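PDB 2QM1: glucokinase from Enterococcus faecalis, which probably phosphorylates glucose with ATP, as a zinc-containing sugar kinase of the ROK family, part of the actin-like ATPase clan. Local coordinates for residues G185-E188 with T189-A193; G276-L279 with R280-E284; K285-Q288 with E289-P293. All coordinates share one frame; numbering follows the deposited sequence. Where two conformers were deposited one is given.

In the fold
All three contacts are local and lie in series along the chain, so none nests in or crosses another. Contact 1 (185-193) comes first: it leads from the zinc-binding loop into the short helix 188-191 and on to the start of helix 193-203. Contact 2 (276-284) opens helix 277-289 after strand 265-269, and contact 3 (285-293) closes the same helix and turns toward helix 293-296 and strand 300-303. Helix 237-261 touches side chains of all three and so ties the zinc loop to helix 277-289. The centres of contacts 1 and 2 are about 17 Å apart, those of contacts 2 and 3 about 14 Å.

Contact 1 of 3, residues G185-E188 with T189-A193; sequences GCLE and TVSSA. With ZN (zinc ion), chain J.
Leu187 O is gripped by two donors from the next turn, Val190 N at 3.1 Å and the hydroxyl Ser191 OG at 2.8 Å, which reach it from opposite faces of its carbonyl plane. Ser191 OG stands between its own backbone N and carbonyl carbon (chi1 72°), which turns the hydroxyl back onto this oxygen and sets it beside Leu187 CG. One residue on, Ser192 holds Glu188 O twice, through its backbone N and through OG at 3.1 Å, the hydroxyl lying nearly along the C=O axis. Ser192 is also the N-cap of the following helix, where OG accepts from Gly195 N; one hydroxyl thus links Glu188, in the short helix, to the first turn of helix 193-203.

Upstream, Thr189 OG1 donates to Cys186 O at 2.7 Å, in the carbonyl plane, while Thr189 N makes a weak bond to the same oxygen. The methyl Thr189 CG2 lies 4.2 Å from Cys186 CB. Cys186 SG binds the zinc ion at 2.2 Å; His169, Cys179 and Cys181 complete the four-ligand site, the zinc site of the ROK family. Leu187 and Ser191 pack on Leu250 of helix 237-261, and the carboxylate of Glu188 is held by Val146 N at the start of strand 146-152.

Three successive carbonyls, Cys186 to Glu188, each accept a side-chain hydroxyl in this largely buried turn. The backbone of the zinc ligand itself is held at its carbonyl by Thr189, while its sulfur is fixed by the metal; the donated bonds would also be expected to offset the cost of burying these oxygens.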
loop_
_atom_site.group_PDB
_atom_site.type_symbol
_atom_site.label_atom_id
_atom_site.label_comp_id
_atom_site.label_asym_id
_atom_site.label_seq_id
_atom_site.Cartn_x
_atom_site.Cartn_y
_atom_site.Cartn_z
ATOM N N GLY B 185 7.850 -10.011 15.489
ATOM C CA GLY B 185 8.614 -9.905 14.224
ATOM C C GLY B 185 8.315 -8.687 13.369
ATOM O O GLY B 185 8.613 -8.671 12.165
ATOM N N CYS B 186 7.714 -7.675 13.996
ATOM C CA CYS B 186 7.562 -6.389 13.414
ATOM C C CYS B 186 8.898 -5.787 12.982
ATOM O O CYS B 186 9.916 -5.973 13.649
ATOM C CB CYS B 186 6.860 -5.437 14.396
ATOM S SG CYS B 186 5.189 -6.019 14.802
ATOM N N LEU B 187 8.878 -5.042 11.875
ATOM C CA LEU B 187 10.034 -4.228 11.472
ATOM C C LEU B 187 10.609 -3.370 12.610
ATOM O O LEU B 187 11.832 -3.215 12.763
ATOM C CB LEU B 187 9.697 -3.380 10.226
ATOM C CG LEU B 187 10.770 -2.519 9.579
ATOM C CD1 LEU B 187 11.997 -3.356 9.126
ATOM C CD2 LEU B 187 10.147 -1.705 8.420
ATOM N N GLU B 188 9.729 -2.806 13.405
ATOM C CA GLU B 188 10.162 -1.985 14.527
ATOM C C GLU B 188 11.055 -2.671 15.563
ATOM O O GLU B 188 11.928 -2.000 16.166
ATOM C CB GLU B 188 8.954 -1.414 15.253
ATOM C CG GLU B 188 9.308 -0.374 16.248
ATOM C CD GLU B 188 8.093 0.154 16.935
ATOM O OE1 GLU B 188 7.555 1.189 16.480
ATOM O OE2 GLU B 188 7.652 -0.504 17.898
ATOM N N THR B 189 10.834 -3.970 15.795
ATOM C CA THR B 189 11.682 -4.763 16.721
ATOM C C THR B 189 13.142 -4.901 16.240
ATOM O O THR B 189 14.056 -5.268 16.980
ATOM C CB THR B 189 11.089 -6.242 16.995
ATOM O OG1 THR B 189 11.172 -7.021 15.805
ATOM C CG2 THR B 189 9.633 -6.215 17.438
ATOM N N VAL B 190 13.382 -4.643 14.970
ATOM C CA VAL B 190 14.734 -4.916 14.457
ATOM C C VAL B 190 15.423 -3.652 13.903
ATOM O O VAL B 190 16.618 -3.676 13.538
ATOM C CB VAL B 190 14.734 -6.161 13.457
ATOM C CG1 VAL B 190 14.294 -7.465 14.188
ATOM C CG2 VAL B 190 13.783 -5.948 12.365
ATOM N N SER B 191 14.679 -2.550 13.846
ATOM C CA SER B 191 15.132 -1.330 13.143
ATOM C C SER B 191 14.924 0.003 13.906
ATOM O O SER B 191 15.360 1.059 13.448
ATOM C CB SER B 191 14.539 -1.258 11.708
ATOM O OG SER B 191 13.129 -0.955 11.702
ATOM N N SER B 192 14.281 -0.014 15.067
ATOM C CA SER B 192 14.233 1.239 15.840
ATOM C C SER B 192 15.616 1.357 16.512
ATOM O O SER B 192 16.394 0.403 16.468
ATOM C CB SER B 192 13.189 1.177 16.919
ATOM O OG SER B 192 13.482 0.107 17.803
ATOM N N ALA B 193 15.885 2.480 17.168
ATOM C CA ALA B 193 17.141 2.680 17.948
ATOM C C ALA B 193 17.448 1.497 18.850
ATOM O O ALA B 193 18.565 0.981 18.890
ATOM C CB ALA B 193 17.045 3.936 18.784
HETATM ZN ZN ZN J . 4.361 -4.420 16.109
#

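Contact 2 of 3, residues G276-L279 with R280-E284; sequences GEFL and RSRVE
The first two turns of helix 277-289 begin at Gly276, the N-cap, whose O accepts Arg280 N at 3.1 Å. On one flank the carboxylate of Glu277 and the guanidinium of Arg280 meet side-on in a two-pronged salt bridge. Arg280 NE reaches Glu277 OE1 at 2.8 Å, and Arg280 NH2 reaches Glu277 OE2 at 2.8 Å in a nearly straight bond to the syn lone pair. The two planes are only 19° apart; a bend at chi2 (59°) folds the Glu277 chain back to meet the arginine.

This i to i+3 pair extends by i+4 into a salt-bridge network along the helix, on the flank facing strand 300-303: Arg280 NH1 bonds Glu284 OE2 at 2.8 Å, from above that carboxylate, and also Ile301 O of the strand. Three nitrogens of one guanidinium are thus engaged close to its plane, which fixes its rotation.

On another flank, in one of its two modelled conformations, Arg282 lays its guanidinium flat over one face of the Phe278 ring, with CZ 3.7 Å from the ring centroid and the planes 12° apart, a cation-pi stack. In this conformer Arg282 CD adds a CH-pi contact over the ring, and NE makes a weak bond to Phe278 O. The Phe278 side chain also packs on Phe229 of helix 225-233. Leu279 CD1 lies 3.7 Å from Val283 CG2, the two buried side chains pointing the same way.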
loop_
_atom_site.group_PDB
_atom_site.type_symbol
_atom_site.label_atom_id
_atom_site.label_comp_id
_atom_site.label_asym_id
_atom_site.label_seq_id
_atom_site.Cartn_x
_atom_site.Cartn_y
_atom_site.Cartn_z
ATOM N N GLY B 276 23.470 7.932 6.877
ATOM C CA GLY B 276 23.775 8.415 5.549
ATOM C C GLY B 276 23.908 7.321 4.517
ATOM O O GLY B 276 23.199 6.301 4.565
ATOM N N GLU B 277 24.834 7.529 3.597
ATOM C CA GLU B 277 24.918 6.718 2.406
ATOM C C GLU B 277 25.174 5.233 2.697
ATOM O O GLU B 277 24.732 4.374 1.950
ATOM C CB GLU B 277 25.945 7.311 1.424
ATOM C CG GLU B 277 26.235 6.469 0.126
ATOM C CD GLU B 277 24.987 6.213 -0.761
ATOM O OE1 GLU B 277 23.962 6.935 -0.630
ATOM O OE2 GLU B 277 25.035 5.280 -1.607
ATOM N N PHE B 278 25.873 4.944 3.783
ATOM C CA PHE B 278 26.251 3.578 4.112
ATOM C C PHE B 278 25.006 2.750 4.450
ATOM O O PHE B 278 24.889 1.599 4.047
ATOM C CB PHE B 278 27.241 3.598 5.277
ATOM C CG PHE B 278 27.810 2.260 5.613
ATOM C CD1 PHE B 278 27.180 1.444 6.558
ATOM C CD2 PHE B 278 28.978 1.821 5.002
ATOM C CE1 PHE B 278 27.699 0.203 6.878
ATOM C CE2 PHE B 278 29.516 0.576 5.309
ATOM C CZ PHE B 278 28.880 -0.238 6.245
ATOM N N LEU B 279 24.079 3.362 5.192
ATOM C CA LEU B 279 22.751 2.795 5.415
ATOM C C LEU B 279 21.871 2.744 4.157
ATOM O O LEU B 279 21.282 1.724 3.896
ATOM C CB LEU B 279 22.005 3.537 6.529
ATOM C CG LEU B 279 20.493 3.278 6.575
ATOM C CD1 LEU B 279 20.199 1.879 7.096
ATOM C CD2 LEU B 279 19.811 4.314 7.452
ATOM N N ARG B 280 21.790 3.826 3.380
ATOM C CA ARG B 280 20.941 3.837 2.164
ATOM C C ARG B 280 21.346 2.721 1.213
ATOM O O ARG B 280 20.514 1.988 0.712
ATOM C CB ARG B 280 21.013 5.181 1.434
ATOM C CG ARG B 280 19.856 5.442 0.453
ATOM C CD ARG B 280 20.315 6.367 -0.590
ATOM N NE ARG B 280 21.485 5.790 -1.232
ATOM C CZ ARG B 280 21.429 4.920 -2.236
ATOM N NH1 ARG B 280 20.244 4.564 -2.782
ATOM N NH2 ARG B 280 22.576 4.444 -2.701
ATOM N N SER B 281 22.649 2.530 1.089
ATOM C CA SER B 281 23.181 1.541 0.205
ATOM C C SER B 281 22.730 0.125 0.562
ATOM O O SER B 281 22.326 -0.640 -0.334
ATOM C CB SER B 281 24.706 1.633 0.185
ATOM O OG SER B 281 25.121 1.457 -1.148
ATOM N N ARG B 282 22.780 -0.212 1.856
ATOM C CA ARG B 282 22.545 -1.567 2.288
ATOM C C ARG B 282 21.058 -1.827 2.236
ATOM O O ARG B 282 20.621 -2.932 1.920
ATOM C CB ARG B 282 23.224 -1.813 3.641
ATOM C CG ARG B 282 24.714 -2.168 3.431
ATOM C CD ARG B 282 25.702 -1.517 4.368
ATOM N NE ARG B 282 26.748 -0.816 3.597
ATOM C CZ ARG B 282 27.875 -1.365 3.152
ATOM N NH1 ARG B 282 28.752 -0.645 2.449
ATOM N NH2 ARG B 282 28.134 -2.639 3.400
ATOM N N VAL B 283 20.272 -0.785 2.473
ATOM C CA VAL B 283 18.843 -0.937 2.316
ATOM C C VAL B 283 18.533 -1.219 0.845
ATOM O O VAL B 283 17.832 -2.226 0.515
ATOM C CB VAL B 283 18.016 0.197 2.931
ATOM C CG1 VAL B 283 16.535 -0.097 2.659
ATOM C CG2 VAL B 283 18.272 0.214 4.432
ATOM N N GLU B 284 19.065 -0.349 -0.027
ATOM C CA GLU B 284 18.844 -0.450 -1.479
ATOM C C GLU B 284 19.265 -1.837 -1.996
ATOM O O GLU B 284 18.551 -2.464 -2.794
ATOM C CB GLU B 284 19.616 0.653 -2.225
ATOM C CG GLU B 284 19.446 0.573 -3.724
ATOM C CD GLU B 284 20.438 1.415 -4.468
ATOM O OE1 GLU B 284 21.533 0.867 -4.811
ATOM O OE2 GLU B 284 20.098 2.598 -4.739
#

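Contact 3 of 3, residues K285-Q288 with E289-P293; sequences KYFQ and EFTFP
Thr291 touches Phe287 through both of its branches. The methyl CG2 rests over one face of the Phe287 ring, 3.8 Å from the centroid and 15° off the normal, a CH-pi contact shifted toward the rim. The hydroxyl OG1 donates to Phe287 O at 2.8 Å, tilted 31° from the carbonyl plane. With OG1 between the backbone N and the carbonyl carbon (chi1 49°), the hydroxyl reaches the carbonyl while the methyl turns to the ring of the same residue. Phe287 CG in turn is anti to its backbone N, which swings the ring out from the side of the helix, where one face meets the methyl.

These bonds belong to the C-terminal end of helix 277-289. Phe290 is the first residue to leave helical backbone angles, yet its N still donates to Tyr286 O at 3.1 Å and, weakly, to Phe287 O. Glu289 N makes a long, weak bond to Lys285 O at 3.4 Å. Where the next backbone donor falls away, the hydroxyl of Thr291 takes up Phe287 O. Phe290 CD2 lies 3.3 Å from Tyr286 O, and Phe290 CE2 approaches Tyr286 CB more loosely, at 4.4 Å.

Beyond this shell, helix 237-261 positions Tyr286 and Phe290: Asp244 accepts from Tyr286 OH, Phe248 meets the Phe290 ring edge-to-face, and Asn259 bonds Phe290 O and Phe292 N as the chain turns toward the N-cap residue Phe292 of helix 293-296. On that next helix, Val295 packs on the Phe287 side chain and Arg296 bonds Gln288 O. The second subunit comes close here too, with Thr171 of that chain packing on Phe290 and Glu166 of the same neighbouring subunit on Phe292.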
loop_
_atom_site.group_PDB
_atom_site.type_symbol
_atom_site.label_atom_id
_atom_site.label_comp_id
_atom_site.label_asym_id
_atom_site.label_seq_id
_atom_site.Cartn_x
_atom_site.Cartn_y
_atom_site.Cartn_z
ATOM N N LYS B 285 20.384 -2.329 -1.501
ATOM C CA LYS B 285 20.886 -3.643 -1.912
ATOM C C LYS B 285 19.896 -4.823 -1.655
ATOM O O LYS B 285 19.690 -5.679 -2.509
ATOM C CB LYS B 285 22.222 -3.919 -1.251
ATOM C CG LYS B 285 22.637 -5.379 -1.457
ATOM C CD LYS B 285 23.733 -5.925 -0.552
ATOM C CE LYS B 285 24.071 -7.311 -1.102
ATOM N NZ LYS B 285 25.282 -7.999 -0.552
ATOM N N TYR B 286 19.289 -4.856 -0.481
ATOM C CA TYR B 286 18.289 -5.864 -0.194
ATOM C C TYR B 286 16.918 -5.588 -0.829
ATOM O O TYR B 286 16.243 -6.504 -1.240
ATOM C CB TYR B 286 18.188 -6.109 1.318
ATOM C CG TYR B 286 19.396 -6.853 1.889
ATOM C CD1 TYR B 286 19.570 -8.194 1.623
ATOM C CD2 TYR B 286 20.340 -6.209 2.691
ATOM C CE1 TYR B 286 20.648 -8.910 2.128
ATOM C CE2 TYR B 286 21.445 -6.917 3.214
ATOM C CZ TYR B 286 21.571 -8.279 2.920
ATOM O OH TYR B 286 22.633 -9.046 3.378
ATOM N N PHE B 287 16.502 -4.328 -0.851
ATOM C CA PHE B 287 15.358 -3.901 -1.663
ATOM C C PHE B 287 15.433 -4.479 -3.098
ATOM O O PHE B 287 14.456 -4.957 -3.617
ATOM C CB PHE B 287 15.330 -2.374 -1.768
ATOM C CG PHE B 287 14.200 -1.859 -2.613
ATOM C CD1 PHE B 287 12.918 -1.694 -2.058
ATOM C CD2 PHE B 287 14.410 -1.518 -3.941
ATOM C CE1 PHE B 287 11.850 -1.188 -2.824
ATOM C CE2 PHE B 287 13.327 -1.027 -4.735
ATOM C CZ PHE B 287 12.063 -0.878 -4.168
ATOM N N GLN B 288 16.598 -4.342 -3.736
ATOM C CA GLN B 288 16.855 -4.904 -5.054
ATOM C C GLN B 288 16.637 -6.444 -5.107
ATOM O O GLN B 288 16.033 -6.943 -6.089
ATOM C CB GLN B 288 18.254 -4.506 -5.547
ATOM C CG GLN B 288 18.440 -3.015 -5.922
ATOM C CD GLN B 288 17.599 -2.597 -7.148
ATOM O OE1 GLN B 288 16.893 -1.589 -7.123
ATOM N NE2 GLN B 288 17.618 -3.419 -8.178
ATOM N N GLU B 289 17.133 -7.197 -4.103
ATOM C CA GLU B 289 16.890 -8.668 -4.042
ATOM C C GLU B 289 15.392 -8.955 -4.042
ATOM O O GLU B 289 14.910 -9.846 -4.735
ATOM C CB GLU B 289 17.514 -9.371 -2.799
ATOM C CG GLU B 289 17.372 -10.923 -2.854
ATOM C CD GLU B 289 17.416 -11.669 -1.504
ATOM O OE1 GLU B 289 18.257 -12.551 -1.302
ATOM O OE2 GLU B 289 16.592 -11.434 -0.640
ATOM N N PHE B 290 14.661 -8.199 -3.247
ATOM C CA PHE B 290 13.289 -8.567 -2.936
ATOM C C PHE B 290 12.210 -7.992 -3.877
ATOM O O PHE B 290 11.017 -8.174 -3.650
ATOM C CB PHE B 290 13.003 -8.251 -1.453
ATOM C CG PHE B 290 13.762 -9.120 -0.499
ATOM C CD1 PHE B 290 13.771 -10.506 -0.647
ATOM C CD2 PHE B 290 14.469 -8.569 0.539
ATOM C CE1 PHE B 290 14.507 -11.316 0.227
ATOM C CE2 PHE B 290 15.212 -9.385 1.435
ATOM C CZ PHE B 290 15.219 -10.742 1.278
ATOM N N THR B 291 12.612 -7.330 -4.948
ATOM C CA THR B 291 11.624 -6.654 -5.821
ATOM C C THR B 291 11.612 -7.251 -7.234
ATOM O O THR B 291 12.636 -7.739 -7.723
ATOM C CB THR B 291 11.806 -5.082 -5.848
ATOM O OG1 THR B 291 13.195 -4.724 -6.083
ATOM C CG2 THR B 291 11.329 -4.455 -4.506
ATOM N N PHE B 292 10.436 -7.245 -7.864
ATOM C CA PHE B 292 10.357 -7.724 -9.234
ATOM C C PHE B 292 10.939 -6.699 -10.222
ATOM O O PHE B 292 11.077 -5.544 -9.887
ATOM C CB PHE B 292 8.969 -8.331 -9.597
ATOM C CG PHE B 292 7.835 -7.359 -9.621
ATOM C CD1 PHE B 292 7.006 -7.212 -8.514
ATOM C CD2 PHE B 292 7.533 -6.664 -10.764
ATOM C CE1 PHE B 292 5.922 -6.325 -8.544
ATOM C CE2 PHE B 292 6.465 -5.775 -10.808
ATOM C CZ PHE B 292 5.667 -5.601 -9.704
ATOM N N PRO B 293 11.417 -7.153 -11.387
ATOM C CA PRO B 293 12.144 -6.234 -12.283
ATOM C C PRO B 293 11.541 -4.836 -12.557
ATOM O O PRO B 293 12.251 -3.850 -12.508
ATOM C CB PRO B 293 12.209 -7.022 -13.573
ATOM C CG PRO B 293 12.364 -8.476 -13.077
ATOM C CD PRO B 293 11.326 -8.510 -11.970
#